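Local coordinates for protein lipase (Pelosinus fermentans, PDB 5AH0) that hydrolyses ester bonds as a lipase, and breaks down the synthetic polyester poly(butylene adipate-co-terephthalate), at residues P5-H10 against I108-H113; Y44-G49 against P90-E95. All blocks are in the same frame, centred on the assembly; numbering follows the deposited sequence.

Contact 1: P5-H10 against I108-H113; sequences PIVLVH and IHLVAH
Strands 6-9 and 108-113 run parallel, with Val7 opposite Leu110 and Val9 opposite Ala112, their axes approaching to 4.8 Å and turned 22° against each other. The two are inner neighbours in the parallel sheet of an alpha/beta-hydrolase fold. Five backbone bonds join them, beginning with His109 N to Pro5 O (2.9 Å, nearly straight). Val7 then bonds through its N to His109 O and through its O to Val111 N; Val9 likewise reaches Val111 O and, at the far end, His113 N on Val9 O (3.2 Å). On one face Val7 and Leu110 lie side by side, Val7 CG1 at 3.8 Å from Leu110 CD2. Leu110 CD2 also meets Val9 CG2 at 3.9 Å, so it sits between two valines, while Ala112 CB lies against Val9 CB. Helix 116-129 covers this layer, its Val120 touching Val9, Leu110 and Ala112. On the other face Leu8 CD2 lies against Val111 CB (3.8 Å). With CG1 of Val111 anti to the backbone N (chi1 176°), its CG2 branch reaches Ile6 CG2 at 3.9 Å, under helix 370-380. Strand 108-113 ends in the Ala-His of an Ala-His-Ser-Met-Gly sequence, probably the nucleophile elbow of this lipase family. His113 ND1 bonds to Tyr25 OH, and the buried His109 ring is held at both nitrogens, ND1 by Ser155 OG and NE2 by Asn2 OD1.

Contact 2: Y44-G49 against P90-E95; sequences YTATVG and PGLYPE
Leu92 reaches Tyr44 and Ala46 with an extended side chain: CG lies beside its own backbone N (chi1 -69°) and the second torsion is stretched out at 173°, which lays CD1 down on the strand. Leu92 CD1 touches Tyr44 CB at 3.8 Å and Ala46 CB at 4.2 Å, two side chains on the same face of strand 44-46, and comes within 3.3 Å of Thr45 O on the backbone between them. Thr45 itself turns its side chain away, OG1 bonding to Glu33. Tyr44, its CG beside the backbone N, swings its ring beneath the peptide that follows Leu92. The carbonyl oxygen of Leu92 consequently stands 3.7 Å above one ring face, displaced toward the rim near CE1, a contact of packing rather than bonding. The Tyr93 side chain crosses that of Tyr44 at about a right angle. The ring planes are only 28° apart, but the centroids are separated by 5.9 Å and the rings barely overlap; the meeting is between Tyr93 CD1 and Tyr44 CE2 at 4.1 Å, with Tyr44 OH equally near that CD1. Behind the loop lies helix 54-66: Leu92 shares a backbone bond with Tyr64 and Tyr93 one with Ile65, while Leu61 packs on Ala46. A connecting loop is thus folded over edge strand 43-46 of the alpha/beta-hydrolase sheet, with Leu92 fitted between Tyr44 and Ala46 of that strand and Tyr64 of the helix.

In the fold
Contacts 1 and 2, centres about 10 Å apart, share the sheet through neighbouring strands 6-9 and 43-46. Tyr44 probably bonds to strand 6-9 through both its own N and its own O: Tyr44 N lies 2.7 Å from Ile6 O, and Tyr44 O 2.8 Å from Leu8 N. Further along, His10 NE2 bonds to Val48 N, and Arg57 joins the ends of segments 5-10 and 44-49 by gripping His10 O and Gly49 O. Arg57 directly follows Asp56, a ligand of the zinc ion completed by His76, His82 and Asp233; loop 90-95 leads back from the region holding both histidines. Along the chain, contact 2 is nested within the loop that contact 1 closes.

Contact 1: P5-H10 against I108-H113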
ATOM      1  N   PRO A   5      14.132   7.766  10.392  1.00 58.60           N
ATOM      2  CA  PRO A   5      12.701   7.952  10.609  1.00 56.59           C
ATOM      3  C   PRO A   5      11.878   6.864   9.939  1.00 58.71           C
ATOM      4  O   PRO A   5      12.388   6.116   9.093  1.00 59.64           O
ATOM      5  CB  PRO A   5      12.423   9.313   9.972  1.00 56.79           C
ATOM      6  CG  PRO A   5      13.511   9.491   8.964  1.00 57.71           C
ATOM      7  CD  PRO A   5      14.715   8.816   9.541  1.00 57.73           C
ATOM      8  N   ILE A   6      10.608   6.791  10.331  1.00 56.16           N
ATOM      9  CA  ILE A   6       9.653   5.871   9.741  1.00 51.72           C
ATOM     10  C   ILE A   6       8.713   6.616   8.795  1.00 52.70           C
ATOM     11  O   ILE A   6       8.187   7.670   9.150  1.00 51.25           O
ATOM     12  CB  ILE A   6       8.823   5.177  10.819  1.00 43.77           C
ATOM     13  CG1 ILE A   6       9.671   4.149  11.562  1.00 45.20           C
ATOM     14  CG2 ILE A   6       7.609   4.538  10.204  1.00 41.75           C
ATOM     15  CD1 ILE A   6       9.007   3.597  12.821  1.00 39.10           C
ATOM     16  N   VAL A   7       8.516   6.077   7.592  1.00 50.54           N
ATOM     17  CA  VAL A   7       7.536   6.630   6.664  1.00 50.12           C
ATOM     18  C   VAL A   7       6.413   5.631   6.456  1.00 47.08           C
ATOM     19  O   VAL A   7       6.647   4.503   6.025  1.00 45.58           O
ATOM     20  CB  VAL A   7       8.179   7.009   5.299  1.00 53.55           C
ATOM     21  CG1 VAL A   7       7.117   7.187   4.223  1.00 49.59           C
ATOM     22  CG2 VAL A   7       8.981   8.271   5.445  1.00 54.18           C
ATOM     23  N   LEU A   8       5.189   6.054   6.752  1.00 49.89           N
ATOM     24  CA  LEU A   8       4.041   5.154   6.733  1.00 47.63           C
ATOM     25  C   LEU A   8       3.329   5.221   5.398  1.00 46.93           C
ATOM     26  O   LEU A   8       3.053   6.308   4.890  1.00 49.94           O
ATOM     27  CB  LEU A   8       3.083   5.496   7.869  1.00 46.30           C
ATOM     28  CG  LEU A   8       3.590   5.208   9.280  1.00 45.48           C
ATOM     29  CD1 LEU A   8       2.712   5.919  10.289  1.00 46.85           C
ATOM     30  CD2 LEU A   8       3.610   3.711   9.560  1.00 34.13           C
ATOM     31  N   VAL A   9       3.047   4.055   4.825  1.00 45.75           N
ATOM     32  CA  VAL A   9       2.523   3.979   3.468  1.00 44.78           C
ATOM     33  C   VAL A   9       1.253   3.137   3.410  1.00 43.78           C
ATOM     34  O   VAL A   9       1.313   1.901   3.480  1.00 40.96           O
ATOM     35  CB  VAL A   9       3.582   3.403   2.496  1.00 46.54           C
ATOM     36  CG1 VAL A   9       3.077   3.437   1.049  1.00 47.54           C
ATOM     37  CG2 VAL A   9       4.893   4.174   2.611  1.00 48.67           C
ATOM     38  N   HIS A  10       0.111   3.814   3.277  1.00 45.87           N
ATOM     39  CA  HIS A  10      -1.202   3.159   3.214  1.00 42.55           C
ATOM     40  C   HIS A  10      -1.359   2.255   1.989  1.00 45.86           C
ATOM     41  O   HIS A  10      -0.588   2.344   1.023  1.00 43.40           O
ATOM     42  CB  HIS A  10      -2.320   4.207   3.232  1.00 40.14           C
ATOM     43  CG  HIS A  10      -2.369   5.060   2.002  1.00 45.53           C
ATOM     44  ND1 HIS A  10      -2.801   4.583   0.783  1.00 47.85           N
ATOM     45  CD2 HIS A  10      -2.047   6.361   1.806  1.00 49.71           C
ATOM     46  CE1 HIS A  10      -2.737   5.555  -0.113  1.00 56.32           C
ATOM     47  NE2 HIS A  10      -2.279   6.644   0.481  1.00 55.42           N
ATOM     48  N   ILE A 108      15.647   5.804   5.481  1.00 64.52           N
ATOM     49  CA  ILE A 108      14.350   5.688   6.162  1.00 58.51           C
ATOM     50  C   ILE A 108      13.953   4.238   6.330  1.00 58.89           C
ATOM     51  O   ILE A 108      14.490   3.363   5.643  1.00 64.65           O
ATOM     52  CB  ILE A 108      13.215   6.377   5.396  1.00 50.35           C
ATOM     53  CG1 ILE A 108      13.032   5.719   4.030  1.00 53.30           C
ATOM     54  CG2 ILE A 108      13.460   7.864   5.252  1.00 51.99           C
ATOM     55  CD1 ILE A 108      11.953   6.353   3.204  1.00 53.04           C
ATOM     56  N   HIS A 109      13.017   3.988   7.248  1.00 54.25           N
ATOM     57  CA  HIS A 109      12.303   2.712   7.324  1.00 51.55           C
ATOM     58  C   HIS A 109      10.945   2.857   6.662  1.00 54.45           C
ATOM     59  O   HIS A 109      10.172   3.742   7.033  1.00 55.60           O
ATOM     60  CB  HIS A 109      12.072   2.262   8.765  1.00 51.02           C
ATOM     61  CG  HIS A 109      13.310   2.176   9.595  1.00 55.49           C
ATOM     62  ND1 HIS A 109      14.246   1.179   9.433  1.00 58.15           N
ATOM     63  CD2 HIS A 109      13.744   2.940  10.626  1.00 51.80           C
ATOM     64  CE1 HIS A 109      15.216   1.345  10.316  1.00 54.49           C
ATOM     65  NE2 HIS A 109      14.935   2.405  11.051  1.00 51.94           N
ATOM     66  N   LEU A 110      10.629   1.980   5.718  1.00 54.71           N
ATOM     67  CA  LEU A 110       9.293   1.986   5.134  1.00 51.55           C
ATOM     68  C   LEU A 110       8.405   0.970   5.840  1.00 54.48           C
ATOM     69  O   LEU A 110       8.712  -0.223   5.881  1.00 58.64           O
ATOM     70  CB  LEU A 110       9.353   1.718   3.628  1.00 46.16           C
ATOM     71  CG  LEU A 110       9.887   2.957   2.913  1.00 51.32           C
ATOM     72  CD1 LEU A 110      10.407   2.665   1.501  1.00 53.12           C
ATOM     73  CD2 LEU A 110       8.815   4.055   2.910  1.00 45.82           C
ATOM     74  N   VAL A 111       7.318   1.458   6.427  1.00 51.10           N
ATOM     75  CA  VAL A 111       6.307   0.590   7.021  1.00 49.89           C
ATOM     76  C   VAL A 111       5.033   0.742   6.208  1.00 49.13           C
ATOM     77  O   VAL A 111       4.487   1.847   6.067  1.00 48.93           O
ATOM     78  CB  VAL A 111       6.038   0.927   8.512  1.00 36.15           C
ATOM     79  CG1 VAL A 111       4.930   0.073   9.057  1.00 34.09           C
ATOM     80  CG2 VAL A 111       7.319   0.754   9.351  1.00 36.85           C
ATOM     81  N   ALA A 112       4.583  -0.373   5.648  1.00 44.98           N
ATOM     82  CA  ALA A 112       3.495  -0.357   4.700  1.00 42.99           C
ATOM     83  C   ALA A 112       2.427  -1.367   5.071  1.00 41.36           C
ATOM     84  O   ALA A 112       2.717  -2.426   5.623  1.00 40.90           O
ATOM     85  CB  ALA A 112       4.010  -0.639   3.309  1.00 41.08           C
ATOM     86  N   HIS A 113       1.194  -1.019   4.740  1.00 40.24           N
ATOM     87  CA  HIS A 113       0.042  -1.865   4.952  1.00 39.31           C
ATOM     88  C   HIS A 113      -0.585  -2.153   3.604  1.00 40.75           C
ATOM     89  O   HIS A 113      -0.623  -1.284   2.730  1.00 40.33           O
ATOM     90  CB  HIS A 113      -0.958  -1.175   5.882  1.00 35.25           C
ATOM     91  CG  HIS A 113      -2.241  -1.923   6.076  1.00 38.07           C
ATOM     92  ND1 HIS A 113      -3.443  -1.478   5.568  1.00 39.44           N
ATOM     93  CD2 HIS A 113      -2.522  -3.058   6.755  1.00 40.59           C
ATOM     94  CE1 HIS A 113      -4.407  -2.311   5.918  1.00 34.59           C
ATOM     95  NE2 HIS A 113      -3.874  -3.287   6.628  1.00 36.01           N
TER

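Contact 2: Y44-G49 against P90-E95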
ATOM      1  N   TYR A  44       6.537   9.719   9.764  1.00 49.65           N
ATOM      2  CA  TYR A  44       5.894  10.555   8.770  1.00 52.11           C
ATOM      3  C   TYR A  44       4.830   9.742   8.060  1.00 53.88           C
ATOM      4  O   TYR A  44       4.879   8.509   8.074  1.00 51.27           O
ATOM      5  CB  TYR A  44       6.919  11.075   7.765  1.00 52.76           C
ATOM      6  CG  TYR A  44       8.015  11.913   8.369  1.00 52.68           C
ATOM      7  CD1 TYR A  44       7.743  13.162   8.895  1.00 53.37           C
ATOM      8  CD2 TYR A  44       9.324  11.451   8.421  1.00 56.80           C
ATOM      9  CE1 TYR A  44       8.751  13.944   9.445  1.00 56.91           C
ATOM     10  CE2 TYR A  44      10.344  12.224   8.976  1.00 58.86           C
ATOM     11  CZ  TYR A  44      10.052  13.470   9.488  1.00 56.98           C
ATOM     12  OH  TYR A  44      11.052  14.249  10.044  1.00 55.25           O
ATOM     13  N   THR A  45       3.866  10.427   7.448  1.00 56.10           N
ATOM     14  CA  THR A  45       2.788   9.737   6.745  1.00 53.89           C
ATOM     15  C   THR A  45       2.740  10.191   5.297  1.00 52.97           C
ATOM     16  O   THR A  45       2.548  11.381   5.004  1.00 48.65           O
ATOM     17  CB  THR A  45       1.413   9.959   7.414  1.00 50.34           C
ATOM     18  OG1 THR A  45       1.439   9.426   8.739  1.00 51.17           O
ATOM     19  CG2 THR A  45       0.331   9.251   6.640  1.00 43.40           C
ATOM     20  N   ALA A  46       2.960   9.234   4.400  1.00 53.95           N
ATOM     21  CA  ALA A  46       2.916   9.491   2.965  1.00 58.59           C
ATOM     22  C   ALA A  46       1.530   9.182   2.420  1.00 58.65           C
ATOM     23  O   ALA A  46       0.819   8.352   2.969  1.00 55.93           O
ATOM     24  CB  ALA A  46       3.967   8.677   2.244  1.00 57.18           C
ATOM     25  N   THR A  47       1.158   9.857   1.342  1.00 60.11           N
ATOM     26  CA  THR A  47      -0.134   9.635   0.713  1.00 62.03           C
ATOM     27  C   THR A  47       0.033   9.361  -0.779  1.00 63.07           C
ATOM     28  O   THR A  47       0.723  10.095  -1.477  1.00 66.59           O
ATOM     29  CB  THR A  47      -1.061  10.845   0.898  1.00 65.21           C
ATOM     30  OG1 THR A  47      -1.360  11.006   2.285  1.00 66.71           O
ATOM     31  CG2 THR A  47      -2.352  10.651   0.125  1.00 65.41           C
ATOM     32  N   VAL A  48      -0.580   8.285  -1.257  1.00 58.41           N
ATOM     33  CA  VAL A  48      -0.526   7.948  -2.667  1.00 55.84           C
ATOM     34  C   VAL A  48      -1.921   7.619  -3.167  1.00 54.72           C
ATOM     35  O   VAL A  48      -2.876   7.569  -2.384  1.00 55.15           O
ATOM     36  CB  VAL A  48       0.424   6.769  -2.928  1.00 57.57           C
ATOM     37  CG1 VAL A  48       1.841   7.127  -2.476  1.00 59.74           C
ATOM     38  CG2 VAL A  48      -0.057   5.524  -2.212  1.00 56.97           C
ATOM     39  N   GLY A  49      -2.041   7.385  -4.466  1.00 55.87           N
ATOM     40  CA  GLY A  49      -3.338   7.137  -5.064  1.00 53.67           C
ATOM     41  C   GLY A  49      -3.921   5.878  -4.481  1.00 49.58           C
ATOM     42  O   GLY A  49      -3.279   4.823  -4.525  1.00 49.99           O
ATOM     43  N   PRO A  90       5.783  19.492  -0.861  1.00 77.41           N
ATOM     44  CA  PRO A  90       6.880  20.096  -0.091  1.00 76.77           C
ATOM     45  C   PRO A  90       7.937  19.064   0.275  1.00 74.08           C
ATOM     46  O   PRO A  90       9.132  19.355   0.260  1.00 73.88           O
ATOM     47  CB  PRO A  90       6.186  20.629   1.168  1.00 76.49           C
ATOM     48  CG  PRO A  90       4.728  20.680   0.826  1.00 76.26           C
ATOM     49  CD  PRO A  90       4.505  19.551  -0.128  1.00 73.98           C
ATOM     50  N   GLY A  91       7.482  17.859   0.601  1.00 72.62           N
ATOM     51  CA  GLY A  91       8.367  16.790   1.014  1.00 69.49           C
ATOM     52  C   GLY A  91       8.323  16.584   2.511  1.00 67.72           C
ATOM     53  O   GLY A  91       8.501  17.523   3.283  1.00 69.31           O
ATOM     54  N   LEU A  92       8.074  15.345   2.918  1.00 67.61           N
ATOM     55  CA  LEU A  92       8.021  14.992   4.328  1.00 65.06           C
ATOM     56  C   LEU A  92       9.397  15.050   4.947  1.00 70.22           C
ATOM     57  O   LEU A  92       9.538  15.331   6.136  1.00 75.71           O
ATOM     58  CB  LEU A  92       7.462  13.587   4.521  1.00 57.88           C
ATOM     59  CG  LEU A  92       5.995  13.360   4.197  1.00 55.74           C
ATOM     60  CD1 LEU A  92       5.689  11.875   4.298  1.00 49.95           C
ATOM     61  CD2 LEU A  92       5.111  14.179   5.130  1.00 48.91           C
ATOM     62  N   TYR A  93      10.404  14.742   4.133  1.00 68.36           N
ATOM     63  CA  TYR A  93      11.775  14.576   4.606  1.00 65.31           C
ATOM     64  C   TYR A  93      12.788  14.963   3.523  1.00 67.66           C
ATOM     65  O   TYR A  93      13.464  14.101   2.963  1.00 69.74           O
ATOM     66  CB  TYR A  93      11.976  13.125   5.051  1.00 62.39           C
ATOM     67  CG  TYR A  93      13.245  12.832   5.817  1.00 62.52           C
ATOM     68  CD1 TYR A  93      13.614  13.595   6.918  1.00 62.11           C
ATOM     69  CD2 TYR A  93      14.049  11.755   5.468  1.00 62.97           C
ATOM     70  CE1 TYR A  93      14.775  13.311   7.627  1.00 60.64           C
ATOM     71  CE2 TYR A  93      15.202  11.460   6.170  1.00 63.84           C
ATOM     72  CZ  TYR A  93      15.563  12.242   7.246  1.00 61.69           C
ATOM     73  OH  TYR A  93      16.714  11.948   7.938  1.00 58.93           O
ATOM     74  N   PRO A  94      12.889  16.265   3.222  1.00 68.18           N
ATOM     75  CA  PRO A  94      13.728  16.784   2.129  1.00 73.27           C
ATOM     76  C   PRO A  94      15.179  16.291   2.139  1.00 73.47           C
ATOM     77  O   PRO A  94      15.779  16.175   1.076  1.00 75.58           O
ATOM     78  CB  PRO A  94      13.679  18.297   2.346  1.00 68.97           C
ATOM     79  CG  PRO A  94      12.371  18.524   3.028  1.00 72.59           C
ATOM     80  CD  PRO A  94      12.183  17.345   3.932  1.00 68.12           C
ATOM     81  N   GLU A  95      15.727  15.990   3.309  1.00 72.96           N
ATOM     82  CA  GLU A  95      17.126  15.591   3.402  1.00 78.11           C
ATOM     83  C   GLU A  95      17.315  14.096   3.212  1.00 75.23           C
ATOM     84  O   GLU A  95      18.407  13.577   3.444  1.00 75.48           O
ATOM     85  CB  GLU A  95      17.711  16.003   4.749  1.00 88.20           C
ATOM     86  CG  GLU A  95      17.241  17.361   5.238  1.00 98.41           C
ATOM     87  CD  GLU A  95      15.886  17.274   5.919  1.00101.21           C
ATOM     88  OE1 GLU A  95      15.605  16.220   6.530  1.00 98.17           O
ATOM     89  OE2 GLU A  95      15.111  18.253   5.836  1.00104.44           O
TER